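Local coordinates for protein Asp/Glu-specific dipeptidyl-peptidase (Flavobacterium psychrophilum, PDB 5JXF) that removes dipeptides from the N-terminus of oligopeptides as a serine peptidase of family S46, strictly requiring aspartate or glutamate at the P1 position, at residues Gln169-Ile172 against Thr173-Thr176; Lys449-Ala452 against Asp453-Lys456; Ile557-Leu560 against Gln561-Tyr564; Val706-Ile709 against Val710-Ala714; His718-Asn721 against Glu722-Leu725. One frame throughout, in Å; residues are numbered along the deposited sequence.

Interaction 1: Gln169-Ile172 against Thr173-Thr176; sequences QENI and TKVT
Q169 O accepts both the amide and the hydroxyl of T173, and I172 O does the same with T176. At Q169 O the two donors, T173 N and T173 OG1, each stand 3.1 Å away. I172 O is gripped more closely, by T176 N at 2.8 Å and by T176 OG1 at 2.9 Å. The two pairs are not copies of each other. At Q169 the hydroxyl approaches almost head-on to the C=O and the amide comes from above the carbonyl plane; at I172 the roles are exchanged, with the amide nearly collinear with the C=O and T176 OG1 standing 51° out of the plane. Both threonines have OG1 beside their own backbone N (chi1 -63° in each), which leans the hydroxyl back over the preceding turn. This is the intrahelical threonine bond to the i-4 carbonyl, laid on the regular alpha-helical ladder of helix 162-178. Two further rungs lie between them, K174 N to E170 O at 2.8 Å, somewhat bent, and V175 N to N171 O at 2.7 Å. Packing across the turn is lighter: I172 CG2 meets T176 OG1 at 3.9 Å as the two side chains cross obliquely, and V175 CG2 rests on N171 O at 3.3 Å. The buried amide of N171 turns off the helix to D153 O, while I172 and V175 lie against I151 of helix 148-151 and I172 and T176 touch V189 of strand 186-192.

Interaction 2: Lys449-Ala452 against Asp453-Lys456; sequences KSQA and DFFK
Q451 is bent, with CG beside the backbone N and a turn of -42° at chi2. F454 swings CG anti to its own N (chi1 173°), and the amide and the ring therefore run side by side in the same direction. Q451 OE1 lies over one face of the F454 ring, 3.1 Å from F454 CG and displaced toward the rim, with amide and ring planes 43° apart. That oxygen is buried here and has no polar partner in the model. At its other end the amide is only weakly tethered, Q451 NE2 to S450 OG at 3.4 Å, a hydroxyl itself hydrogen-bonded to L447 O in the preceding turn. The backbone oxygen of Q451 does two jobs: it accepts from F455 N at 3.2 Å and sits at the edge of the F455 ring, 3.0 Å from F455 CD2. A452 O takes K456 N at 3.2 Å, in the carbonyl plane. These bonds make the opening turn of helix 452-456, just after the chain leaves helix 437-450. Q451 and F455 pack on L421 of helix 417-435 and on F511 of helix 508-514, where the F455 ring also meets Y508; F454 reaches E417, and K456 O accepts from Q333 NE2 of helix 328-357.

Interaction 3: Ile557-Leu560 against Gln561-Tyr564; sequences INAL and QRIY
I557 O takes Q561 N at 2.7 Å, N558 O takes R562 N at 2.8 Å, and L560 O takes Y564 N at 2.8 Å in the carbonyl plane. The rung from I563 N to A559 O is longer, 3.2 Å, and I563 CG1 also leans on that oxygen at 3.5 Å. Every carbonyl of 557-560 thus has an amide from the next turn. Such an unbroken i to i+4 ladder is that of a regular alpha helix, here the middle of the long helix 547-571. Carbonyl R562 O is met from outside by N196 ND2. The side chain of R562 folds back over A559, and its NH1 comes within 3.5 Å of A559 CA while NH2 lies 3.8 Å from A559 CB. The guanidinium carries A559 O over one face, about 4.1 Å above its plane, so this is packing of a flat cation on the backbone and methyl of the preceding turn. An extended start (chi1 176°, chi2 172°) followed by a bend of 72° at chi3 brings the group back along the helix. The apolar flanks point to other helices: I557 and L560 both touch Y394 of helix 386-415, and the Y564 ring makes an edge-to-face contact with F371 of helix 360-375. Buried Q561 leads away from the turn toward L293, P294 and E194, and A559 touches E161.

Interaction 4: Val706-Ile709 against Val710-Ala714; sequences VLFI and VDKFA
V706 O and L707 O hold the last regular turns, accepting from V710 N at 2.9 Å and D711 N at 2.8 Å; after these the helix widens. F708 O receives K712 N at 2.8 Å in a weak and bent bond and F713 N at 3.4 Å, also weakly. I709 O then skips to A714 N at 3.0 Å, an i to i+5 bond nearly collinear with the C=O. The amides have thus slipped by one residue in a pi-type turn over 710-713, and the backbone of D711 departs from regular helical values.

Among the side chains, F708 and K712 make a CH-pi contact. With its CG anti to the backbone N (chi1 175°), the F708 ring leans along the helix and offers a face to K712 CB, 4.1 Å from the ring centroid and 27° off the normal, the two side chains crossing at about a right angle. I709 CD1 meets F713 CB at 4.2 Å, and V706 and V710 touch through their methyls. D711 OD2 leads away from the turn to Y641 OH, with a hydrogen bond, and to K717 NZ, with a salt bridge.

F708 and K712 share L632 of helix 627-635, whereas V710 and A714 touch W123 of strand 122-123. The widening is a pi-type turn in the last part of helix 703-713, whose V706 side chain lies about 8 Å from that of D237, the probable charge-relay aspartate.

Interaction 5: His718-Asn721 against Glu722-Leu725; sequences HLIN and EMKL
H718 O lies 3.6 Å from E722 N, while the imidazole of H718 has L719 CG over one face, toward the rim, and bonds through NE2 to A124 O. L719 O meets two residues of 722-725: it takes a weak bond from E722 N at 3.4 Å and lies 3.4 Å from M723 CE. E722 CB also sits 3.2 Å from L719 O, while OE2 leaves the turn for a salt bridge with R242 and a hydrogen bond with S91 OG. I720 follows, with both backbone and side-chain contacts. Its carbonyl accepts M723 N at 2.7 Å, the donor standing 55° out of the carbonyl plane, an i to i+3 closure. Such tightened bonding marks the frayed C-terminal end of short helix 717-721, whose last residue is N721 and from which the chain runs out toward strand 725-726, paired in parallel with strand 269-270. The M723 chain runs extended beyond CG toward the preceding turn and puts CE 4.2 Å from I720 CG1. On another branch, I720 CG2 touches L725 CD1 at 3.7 Å, the two side chains crossing at about a right angle. M723 also packs on M240 of strand 239-245, the strand that carries R242.

From the N terminus the five contacts come strictly in series: each closes a turn within a few residues, and none nests or crosses. Interaction 1, on helix 162-178, sits beside strand 186-192; interaction 2 follows at the junction of helices 437-450 and 452-456, beside helices 417-435 and 508-514. Interaction 3 brings the chain back toward interaction 1, nearest atoms about 11 Å apart without touching. Interactions 4 and 5 lie across the chain's centre from interaction 3 and on the same side as each other, their centres about 12 Å apart, and they do touch: D711 CB packs on I720 CD1, and L707 meets M723 and L725. Successive helices 703-713 and 717-721 are thereby joined, leading into strand 725-726.

Interaction 1: Gln169-Ile172 against Thr173-Thr176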
loop_
_atom_site.group_PDB
_atom_site.type_symbol
_atom_site.label_atom_id
_atom_site.label_comp_id
_atom_site.label_asym_id
_atom_site.label_seq_id
_atom_site.Cartn_x
_atom_site.Cartn_y
_atom_site.Cartn_z
ATOM N N GLN A 169 -11.733 -48.360 3.449
ATOM C CA GLN A 169 -11.523 -48.347 1.999
ATOM C C GLN A 169 -12.233 -49.483 1.263
ATOM O O GLN A 169 -12.554 -49.357 0.084
ATOM C CB GLN A 169 -10.031 -48.390 1.672
ATOM C CG GLN A 169 -9.280 -47.132 2.077
ATOM C CD GLN A 169 -9.859 -45.879 1.439
ATOM O OE1 GLN A 169 -10.228 -45.881 0.264
ATOM N NE2 GLN A 169 -9.949 -44.806 2.219
ATOM N N GLU A 170 -12.486 -50.593 1.946
ATOM C CA GLU A 170 -13.189 -51.695 1.298
ATOM C C GLU A 170 -14.686 -51.435 1.244
ATOM O O GLU A 170 -15.317 -51.744 0.237
ATOM C CB GLU A 170 -12.884 -53.023 1.998
ATOM C CG GLU A 170 -11.521 -53.029 2.635
ATOM C CD GLU A 170 -11.249 -54.243 3.504
ATOM O OE1 GLU A 170 -12.170 -54.669 4.242
ATOM O OE2 GLU A 170 -10.092 -54.738 3.484
ATOM N N ASN A 171 -15.246 -50.869 2.315
ATOM C CA ASN A 171 -16.645 -50.441 2.312
ATOM C C ASN A 171 -16.900 -49.335 1.288
ATOM O O ASN A 171 -17.945 -49.318 0.628
ATOM C CB ASN A 171 -17.070 -49.960 3.698
ATOM C CG ASN A 171 -16.960 -51.046 4.751
ATOM O OD1 ASN A 171 -16.325 -52.073 4.526
ATOM N ND2 ASN A 171 -17.569 -50.819 5.913
ATOM N N ILE A 172 -15.954 -48.401 1.176
ATOM C CA ILE A 172 -16.070 -47.328 0.198
ATOM C C ILE A 172 -16.146 -47.944 -1.198
ATOM O O ILE A 172 -17.103 -47.705 -1.942
ATOM C CB ILE A 172 -14.887 -46.314 0.284
ATOM C CG1 ILE A 172 -15.070 -45.382 1.486
ATOM C CG2 ILE A 172 -14.771 -45.491 -1.003
ATOM C CD1 ILE A 172 -14.027 -44.256 1.567
ATOM N N THR A 173 -15.162 -48.764 -1.541
ATOM C CA THR A 173 -15.167 -49.427 -2.839
ATOM C C THR A 173 -16.435 -50.277 -3.004
ATOM O O THR A 173 -17.001 -50.388 -4.091
ATOM C CB THR A 173 -13.907 -50.299 -3.018
ATOM O OG1 THR A 173 -12.744 -49.460 -2.997
ATOM C CG2 THR A 173 -13.954 -51.052 -4.345
ATOM N N LYS A 174 -16.906 -50.807 -1.888
ATOM C CA LYS A 174 -18.089 -51.657 -1.852
ATOM C C LYS A 174 -19.339 -50.825 -2.210
ATOM O O LYS A 174 -20.096 -51.169 -3.132
ATOM C CB LYS A 174 -18.148 -52.320 -0.456
ATOM C CG LYS A 174 -19.423 -53.051 0.012
ATOM C CD LYS A 174 -19.249 -53.296 1.631
ATOM C CE LYS A 174 -20.653 -53.818 2.125
ATOM N NZ LYS A 174 -21.042 -52.322 2.512
ATOM N N VAL A 175 -19.525 -49.693 -1.544
ATOM C CA VAL A 175 -20.674 -48.851 -1.850
ATOM C C VAL A 175 -20.584 -48.182 -3.232
ATOM O O VAL A 175 -21.582 -48.108 -3.956
ATOM C CB VAL A 175 -20.858 -47.787 -0.764
ATOM C CG1 VAL A 175 -21.980 -46.842 -1.121
ATOM C CG2 VAL A 175 -21.149 -48.480 0.556
ATOM N N THR A 176 -19.394 -47.716 -3.597
ATOM C CA THR A 176 -19.204 -47.000 -4.859
ATOM C C THR A 176 -19.680 -47.868 -6.034
ATOM O O THR A 176 -20.323 -47.386 -6.972
ATOM C CB THR A 176 -17.721 -46.596 -5.032
ATOM O OG1 THR A 176 -17.345 -45.683 -3.992
ATOM C CG2 THR A 176 -17.473 -45.943 -6.366
#

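Interaction 2: Lys449-Ala452 against Asp453-Lys456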
loop_
_atom_site.group_PDB
_atom_site.type_symbol
_atom_site.label_atom_id
_atom_site.label_comp_id
_atom_site.label_asym_id
_atom_site.label_seq_id
_atom_site.Cartn_x
_atom_site.Cartn_y
_atom_site.Cartn_z
ATOM N N LYS A 449 4.381 -40.922 -22.154
ATOM C CA LYS A 449 3.430 -40.161 -22.958
ATOM C C LYS A 449 2.936 -38.930 -22.197
ATOM O O LYS A 449 2.429 -37.980 -22.794
ATOM C CB LYS A 449 2.246 -41.036 -23.397
ATOM C CG LYS A 449 1.369 -41.559 -22.268
ATOM N N SER A 450 3.093 -38.941 -20.879
ATOM C CA SER A 450 2.633 -37.818 -20.072
ATOM C C SER A 450 3.744 -36.790 -19.888
ATOM O O SER A 450 3.487 -35.653 -19.501
ATOM C CB SER A 450 2.131 -38.290 -18.710
ATOM O OG SER A 450 3.210 -38.692 -17.890
ATOM N N GLN A 451 4.980 -37.185 -20.170
ATOM C CA GLN A 451 6.093 -36.250 -20.059
ATOM C C GLN A 451 6.225 -35.393 -21.310
ATOM O O GLN A 451 7.160 -34.609 -21.431
ATOM C CB GLN A 451 7.400 -36.985 -19.787
ATOM C CG GLN A 451 7.494 -37.522 -18.371
ATOM C CD GLN A 451 6.991 -36.534 -17.333
ATOM O OE1 GLN A 451 7.682 -35.580 -16.989
ATOM N NE2 GLN A 451 5.779 -36.763 -16.827
ATOM N N ALA A 452 5.275 -35.545 -22.228
ATOM C CA ALA A 452 5.246 -34.760 -23.453
ATOM C C ALA A 452 5.199 -33.272 -23.123
ATOM O O ALA A 452 6.156 -32.534 -23.362
ATOM C CB ALA A 452 4.050 -35.156 -24.315
ATOM N N ASP A 453 4.081 -32.840 -22.549
ATOM C CA ASP A 453 3.910 -31.434 -22.202
ATOM C C ASP A 453 4.863 -30.986 -21.083
ATOM O O ASP A 453 5.090 -29.786 -20.908
ATOM C CB ASP A 453 2.443 -31.148 -21.832
ATOM C CG ASP A 453 1.466 -31.599 -22.921
ATOM O OD1 ASP A 453 1.900 -32.268 -23.884
ATOM O OD2 ASP A 453 0.265 -31.262 -22.832
ATOM N N PHE A 454 5.418 -31.936 -20.332
ATOM C CA PHE A 454 6.420 -31.600 -19.327
ATOM C C PHE A 454 7.630 -30.945 -19.987
ATOM O O PHE A 454 8.124 -29.914 -19.520
ATOM C CB PHE A 454 6.856 -32.844 -18.542
ATOM C CG PHE A 454 8.010 -32.598 -17.590
ATOM C CD1 PHE A 454 7.779 -32.191 -16.286
ATOM C CD2 PHE A 454 9.331 -32.779 -18.000
ATOM C CE1 PHE A 454 8.843 -31.970 -15.408
ATOM C CE2 PHE A 454 10.389 -32.555 -17.128
ATOM C CZ PHE A 454 10.142 -32.152 -15.835
ATOM N N PHE A 455 8.103 -31.554 -21.070
ATOM C CA PHE A 455 9.274 -31.051 -21.781
ATOM C C PHE A 455 8.958 -29.881 -22.710
ATOM O O PHE A 455 9.864 -29.125 -23.065
ATOM C CB PHE A 455 9.939 -32.177 -22.577
ATOM C CG PHE A 455 10.716 -33.126 -21.725
ATOM C CD1 PHE A 455 11.964 -32.770 -21.233
ATOM C CD2 PHE A 455 10.193 -34.365 -21.394
ATOM C CE1 PHE A 455 12.683 -33.638 -20.434
ATOM C CE2 PHE A 455 10.905 -35.246 -20.594
ATOM C CZ PHE A 455 12.154 -34.880 -20.111
ATOM N N LYS A 456 7.692 -29.737 -23.106
ATOM C CA LYS A 456 7.271 -28.558 -23.859
ATOM C C LYS A 456 7.455 -27.313 -22.993
ATOM O O LYS A 456 7.776 -26.244 -23.496
ATOM C CB LYS A 456 5.810 -28.682 -24.334
ATOM C CG LYS A 456 5.247 -27.407 -25.005
ATOM C CD LYS A 456 3.951 -27.656 -25.797
ATOM C CE LYS A 456 2.759 -28.038 -24.914
ATOM N NZ LYS A 456 2.246 -26.943 -24.035
#

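Interaction 3: Ile557-Leu560 against Gln561-Tyr564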
loop_
_atom_site.group_PDB
_atom_site.type_symbol
_atom_site.label_atom_id
_atom_site.label_comp_id
_atom_site.label_asym_id
_atom_site.label_seq_id
_atom_site.Cartn_x
_atom_site.Cartn_y
_atom_site.Cartn_z
ATOM N N ILE A 557 -2.201 -38.453 15.035
ATOM C CA ILE A 557 -2.767 -37.107 15.055
ATOM C C ILE A 557 -4.107 -37.048 14.321
ATOM O O ILE A 557 -5.076 -36.478 14.824
ATOM C CB ILE A 557 -1.792 -36.087 14.443
ATOM C CG1 ILE A 557 -0.564 -35.937 15.350
ATOM C CG2 ILE A 557 -2.480 -34.743 14.253
ATOM C CD1 ILE A 557 0.640 -35.312 14.684
ATOM N N ASN A 558 -4.165 -37.652 13.139
ATOM C CA ASN A 558 -5.406 -37.705 12.362
ATOM C C ASN A 558 -6.535 -38.395 13.110
ATOM O O ASN A 558 -7.657 -37.889 13.162
ATOM C CB ASN A 558 -5.167 -38.413 11.031
ATOM C CG ASN A 558 -4.386 -37.555 10.054
ATOM O OD1 ASN A 558 -4.422 -36.324 10.126
ATOM N ND2 ASN A 558 -3.664 -38.198 9.146
ATOM N N ALA A 559 -6.227 -39.550 13.691
ATOM C CA ALA A 559 -7.200 -40.304 14.466
ATOM C C ALA A 559 -7.689 -39.467 15.631
ATOM O O ALA A 559 -8.883 -39.377 15.913
ATOM C CB ALA A 559 -6.595 -41.603 14.963
ATOM N N LEU A 560 -6.745 -38.842 16.308
ATOM C CA LEU A 560 -7.075 -37.966 17.412
ATOM C C LEU A 560 -7.939 -36.792 16.926
ATOM O O LEU A 560 -8.890 -36.380 17.595
ATOM C CB LEU A 560 -5.790 -37.483 18.072
ATOM C CG LEU A 560 -4.992 -38.380 19.019
ATOM C CD1 LEU A 560 -3.646 -37.743 19.243
ATOM C CD2 LEU A 560 -5.703 -38.594 20.349
ATOM N N GLN A 561 -7.614 -36.277 15.745
ATOM C CA GLN A 561 -8.367 -35.177 15.141
ATOM C C GLN A 561 -9.800 -35.603 14.799
ATOM O O GLN A 561 -10.744 -34.825 14.949
ATOM C CB GLN A 561 -7.643 -34.670 13.888
ATOM C CG GLN A 561 -8.303 -33.487 13.209
ATOM C CD GLN A 561 -8.493 -32.310 14.139
ATOM O OE1 GLN A 561 -7.522 -31.757 14.663
ATOM N NE2 GLN A 561 -9.746 -31.914 14.346
ATOM N N ARG A 562 -9.955 -36.845 14.347
ATOM C CA ARG A 562 -11.280 -37.407 14.107
ATOM C C ARG A 562 -12.137 -37.359 15.375
ATOM O O ARG A 562 -13.322 -37.020 15.317
ATOM C CB ARG A 562 -11.169 -38.846 13.591
ATOM C CG ARG A 562 -12.508 -39.556 13.407
ATOM C CD ARG A 562 -12.351 -40.907 12.716
ATOM N NE ARG A 562 -11.736 -41.906 13.591
ATOM C CZ ARG A 562 -10.468 -42.296 13.506
ATOM N NH1 ARG A 562 -9.680 -41.780 12.575
ATOM N NH2 ARG A 562 -9.985 -43.203 14.345
ATOM N N ILE A 563 -11.528 -37.686 16.517
ATOM C CA ILE A 563 -12.239 -37.720 17.797
ATOM C C ILE A 563 -12.480 -36.316 18.334
ATOM O O ILE A 563 -13.540 -36.021 18.895
ATOM C CB ILE A 563 -11.466 -38.528 18.844
ATOM C CG1 ILE A 563 -11.332 -39.982 18.399
ATOM C CG2 ILE A 563 -12.146 -38.457 20.207
ATOM C CD1 ILE A 563 -10.553 -40.827 19.379
ATOM N N TYR A 564 -11.484 -35.455 18.157
ATOM C CA TYR A 564 -11.593 -34.060 18.554
ATOM C C TYR A 564 -12.780 -33.412 17.839
ATOM O O TYR A 564 -13.527 -32.634 18.439
ATOM C CB TYR A 564 -10.291 -33.317 18.241
ATOM C CG TYR A 564 -10.184 -31.932 18.841
ATOM C CD1 TYR A 564 -10.907 -31.576 19.975
ATOM C CD2 TYR A 564 -9.366 -30.974 18.259
ATOM C CE1 TYR A 564 -10.808 -30.306 20.513
ATOM C CE2 TYR A 564 -9.261 -29.704 18.781
ATOM C CZ TYR A 564 -9.982 -29.369 19.906
ATOM O OH TYR A 564 -9.867 -28.098 20.421
#

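Interaction 4: Val706-Ile709 against Val710-Ala714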
loop_
_atom_site.group_PDB
_atom_site.type_symbol
_atom_site.label_atom_id
_atom_site.label_comp_id
_atom_site.label_asym_id
_atom_site.label_seq_id
_atom_site.Cartn_x
_atom_site.Cartn_y
_atom_site.Cartn_z
ATOM N N VAL A 706 -17.778 -8.632 -16.840
ATOM C CA VAL A 706 -17.609 -9.813 -17.681
ATOM C C VAL A 706 -18.262 -9.606 -19.045
ATOM O O VAL A 706 -17.618 -9.749 -20.092
ATOM C CB VAL A 706 -18.205 -11.070 -17.019
ATOM C CG1 VAL A 706 -18.120 -12.267 -17.967
ATOM C CG2 VAL A 706 -17.485 -11.349 -15.708
ATOM N N LEU A 707 -19.535 -9.235 -19.035
ATOM C CA LEU A 707 -20.266 -9.076 -20.290
ATOM C C LEU A 707 -19.688 -7.929 -21.132
ATOM O O LEU A 707 -19.530 -8.059 -22.348
ATOM C CB LEU A 707 -21.753 -8.850 -20.018
ATOM C CG LEU A 707 -22.520 -9.919 -19.231
ATOM C CD1 LEU A 707 -23.939 -9.442 -18.976
ATOM C CD2 LEU A 707 -22.530 -11.272 -19.954
ATOM N N PHE A 708 -19.353 -6.822 -20.477
ATOM C CA PHE A 708 -18.635 -5.727 -21.135
ATOM C C PHE A 708 -17.385 -6.225 -21.876
ATOM O O PHE A 708 -17.133 -5.845 -23.017
ATOM C CB PHE A 708 -18.232 -4.650 -20.114
ATOM C CG PHE A 708 -17.388 -3.549 -20.691
ATOM C CD1 PHE A 708 -17.977 -2.461 -21.335
ATOM C CD2 PHE A 708 -16.009 -3.588 -20.587
ATOM C CE1 PHE A 708 -17.197 -1.439 -21.869
ATOM C CE2 PHE A 708 -15.224 -2.562 -21.108
ATOM C CZ PHE A 708 -15.819 -1.486 -21.757
ATOM N N ILE A 709 -16.607 -7.084 -21.233
ATOM C CA ILE A 709 -15.379 -7.531 -21.861
ATOM C C ILE A 709 -15.701 -8.468 -23.040
ATOM O O ILE A 709 -15.132 -8.332 -24.122
ATOM C CB ILE A 709 -14.473 -8.221 -20.850
ATOM C CG1 ILE A 709 -13.943 -7.193 -19.852
ATOM C CG2 ILE A 709 -13.319 -8.916 -21.554
ATOM C CD1 ILE A 709 -12.913 -6.242 -20.467
ATOM N N VAL A 710 -16.629 -9.399 -22.832
ATOM C CA VAL A 710 -17.086 -10.273 -23.910
ATOM C C VAL A 710 -17.583 -9.458 -25.113
ATOM O O VAL A 710 -17.298 -9.759 -26.289
ATOM C CB VAL A 710 -18.221 -11.200 -23.418
ATOM C CG1 VAL A 710 -18.783 -11.995 -24.579
ATOM C CG2 VAL A 710 -17.718 -12.099 -22.293
ATOM N N ASP A 711 -18.314 -8.400 -24.796
ATOM C CA ASP A 711 -19.049 -7.649 -25.790
ATOM C C ASP A 711 -18.241 -6.493 -26.393
ATOM O O ASP A 711 -17.856 -6.544 -27.564
ATOM C CB ASP A 711 -20.334 -7.121 -25.152
ATOM C CG ASP A 711 -21.242 -6.445 -26.130
ATOM O OD1 ASP A 711 -20.809 -6.154 -27.262
ATOM O OD2 ASP A 711 -22.409 -6.201 -25.757
ATOM N N LYS A 712 -18.028 -5.436 -25.609
ATOM C CA LYS A 712 -17.421 -4.215 -26.147
ATOM C C LYS A 712 -15.965 -4.429 -26.526
ATOM O O LYS A 712 -15.486 -3.854 -27.499
ATOM C CB LYS A 712 -17.532 -3.069 -25.145
ATOM C CG LYS A 712 -18.931 -2.487 -25.047
ATOM C CD LYS A 712 -19.251 -1.627 -26.283
ATOM C CE LYS A 712 -20.601 -0.960 -26.134
ATOM N NZ LYS A 712 -21.609 -1.966 -25.689
ATOM N N PHE A 713 -15.268 -5.274 -25.767
ATOM C CA PHE A 713 -13.841 -5.446 -25.977
ATOM C C PHE A 713 -13.565 -6.494 -27.055
ATOM O O PHE A 713 -12.820 -6.232 -28.003
ATOM C CB PHE A 713 -13.147 -5.817 -24.659
ATOM C CG PHE A 713 -11.652 -6.000 -24.782
ATOM C CD1 PHE A 713 -10.800 -4.914 -24.754
ATOM C CD2 PHE A 713 -11.102 -7.274 -24.920
ATOM C CE1 PHE A 713 -9.422 -5.081 -24.868
ATOM C CE2 PHE A 713 -9.732 -7.456 -25.044
ATOM C CZ PHE A 713 -8.884 -6.359 -25.005
ATOM N N ALA A 714 -14.162 -7.676 -26.924
ATOM C CA ALA A 714 -13.847 -8.772 -27.841
ATOM C C ALA A 714 -14.759 -8.807 -29.062
ATOM O O ALA A 714 -14.382 -9.349 -30.094
ATOM C CB ALA A 714 -13.894 -10.130 -27.098
#

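Interaction 5: His718-Asn721 against Glu722-Leu725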
loop_
_atom_site.group_PDB
_atom_site.type_symbol
_atom_site.label_atom_id
_atom_site.label_comp_id
_atom_site.label_asym_id
_atom_site.label_seq_id
_atom_site.Cartn_x
_atom_site.Cartn_y
_atom_site.Cartn_z
ATOM N N HIS A 718 -22.253 -12.627 -29.829
ATOM C CA HIS A 718 -22.995 -13.856 -30.124
ATOM C C HIS A 718 -23.054 -14.767 -28.894
ATOM O O HIS A 718 -24.048 -15.451 -28.679
ATOM C CB HIS A 718 -22.381 -14.606 -31.312
ATOM C CG HIS A 718 -20.979 -15.073 -31.074
ATOM N ND1 HIS A 718 -19.906 -14.209 -31.010
ATOM C CD2 HIS A 718 -20.474 -16.316 -30.875
ATOM C CE1 HIS A 718 -18.801 -14.899 -30.785
ATOM N NE2 HIS A 718 -19.118 -16.180 -30.698
ATOM N N LEU A 719 -22.011 -14.747 -28.065
ATOM C CA LEU A 719 -22.048 -15.532 -26.838
ATOM C C LEU A 719 -23.067 -14.949 -25.871
ATOM O O LEU A 719 -23.690 -15.680 -25.098
ATOM C CB LEU A 719 -20.675 -15.599 -26.190
ATOM C CG LEU A 719 -19.600 -16.150 -27.118
ATOM C CD1 LEU A 719 -18.242 -16.052 -26.433
ATOM C CD2 LEU A 719 -19.921 -17.596 -27.523
ATOM N N ILE A 720 -23.262 -13.635 -25.930
ATOM C CA ILE A 720 -24.236 -12.997 -25.059
ATOM C C ILE A 720 -25.664 -13.331 -25.473
ATOM O O ILE A 720 -26.531 -13.541 -24.626
ATOM C CB ILE A 720 -24.058 -11.473 -25.046
ATOM C CG1 ILE A 720 -22.653 -11.128 -24.554
ATOM C CG2 ILE A 720 -25.136 -10.810 -24.188
ATOM C CD1 ILE A 720 -22.496 -9.703 -24.145
ATOM N N ASN A 721 -25.904 -13.384 -26.777
ATOM C CA ASN A 721 -27.234 -13.679 -27.299
ATOM C C ASN A 721 -27.737 -15.021 -26.778
ATOM O O ASN A 721 -28.941 -15.267 -26.715
ATOM C CB ASN A 721 -27.228 -13.667 -28.834
ATOM C CG ASN A 721 -27.002 -12.268 -29.409
ATOM O OD1 ASN A 721 -27.343 -11.266 -28.779
ATOM N ND2 ASN A 721 -26.440 -12.201 -30.614
ATOM N N GLU A 722 -26.782 -15.861 -26.386
ATOM C CA GLU A 722 -27.022 -17.193 -25.840
ATOM C C GLU A 722 -27.548 -17.113 -24.408
ATOM O O GLU A 722 -28.182 -18.038 -23.923
ATOM C CB GLU A 722 -25.715 -17.985 -25.873
ATOM C CG GLU A 722 -25.816 -19.444 -26.102
ATOM C CD GLU A 722 -24.441 -20.086 -26.141
ATOM O OE1 GLU A 722 -23.569 -19.593 -26.885
ATOM O OE2 GLU A 722 -24.227 -21.066 -25.396
ATOM N N MET A 723 -27.271 -16.010 -23.719
ATOM C CA MET A 723 -27.629 -15.942 -22.303
ATOM C C MET A 723 -29.030 -15.372 -22.106
ATOM O O MET A 723 -29.636 -14.861 -23.032
ATOM C CB MET A 723 -26.613 -15.111 -21.531
ATOM C CG MET A 723 -25.161 -15.532 -21.735
ATOM S SD MET A 723 -24.068 -14.266 -21.054
ATOM C CE MET A 723 -22.604 -14.521 -22.050
ATOM N N LYS A 724 -29.554 -15.488 -20.898
ATOM C CA LYS A 724 -30.785 -14.803 -20.561
ATOM C C LYS A 724 -30.456 -13.623 -19.634
ATOM O O LYS A 724 -30.225 -13.804 -18.446
ATOM C CB LYS A 724 -31.776 -15.758 -19.909
ATOM C CG LYS A 724 -33.044 -15.071 -19.412
ATOM C CD LYS A 724 -34.006 -16.090 -18.833
ATOM C CE LYS A 724 -35.339 -15.468 -18.463
ATOM N NZ LYS A 724 -36.279 -16.514 -17.977
ATOM N N LEU A 725 -30.412 -12.422 -20.203
ATOM C CA LEU A 725 -30.121 -11.201 -19.457
ATOM C C LEU A 725 -31.383 -10.720 -18.768
ATOM O O LEU A 725 -32.420 -10.612 -19.405
ATOM C CB LEU A 725 -29.573 -10.135 -20.402
ATOM C CG LEU A 725 -28.350 -10.592 -21.202
ATOM C CD1 LEU A 725 -27.822 -9.457 -22.052
ATOM C CD2 LEU A 725 -27.250 -11.118 -20.267
#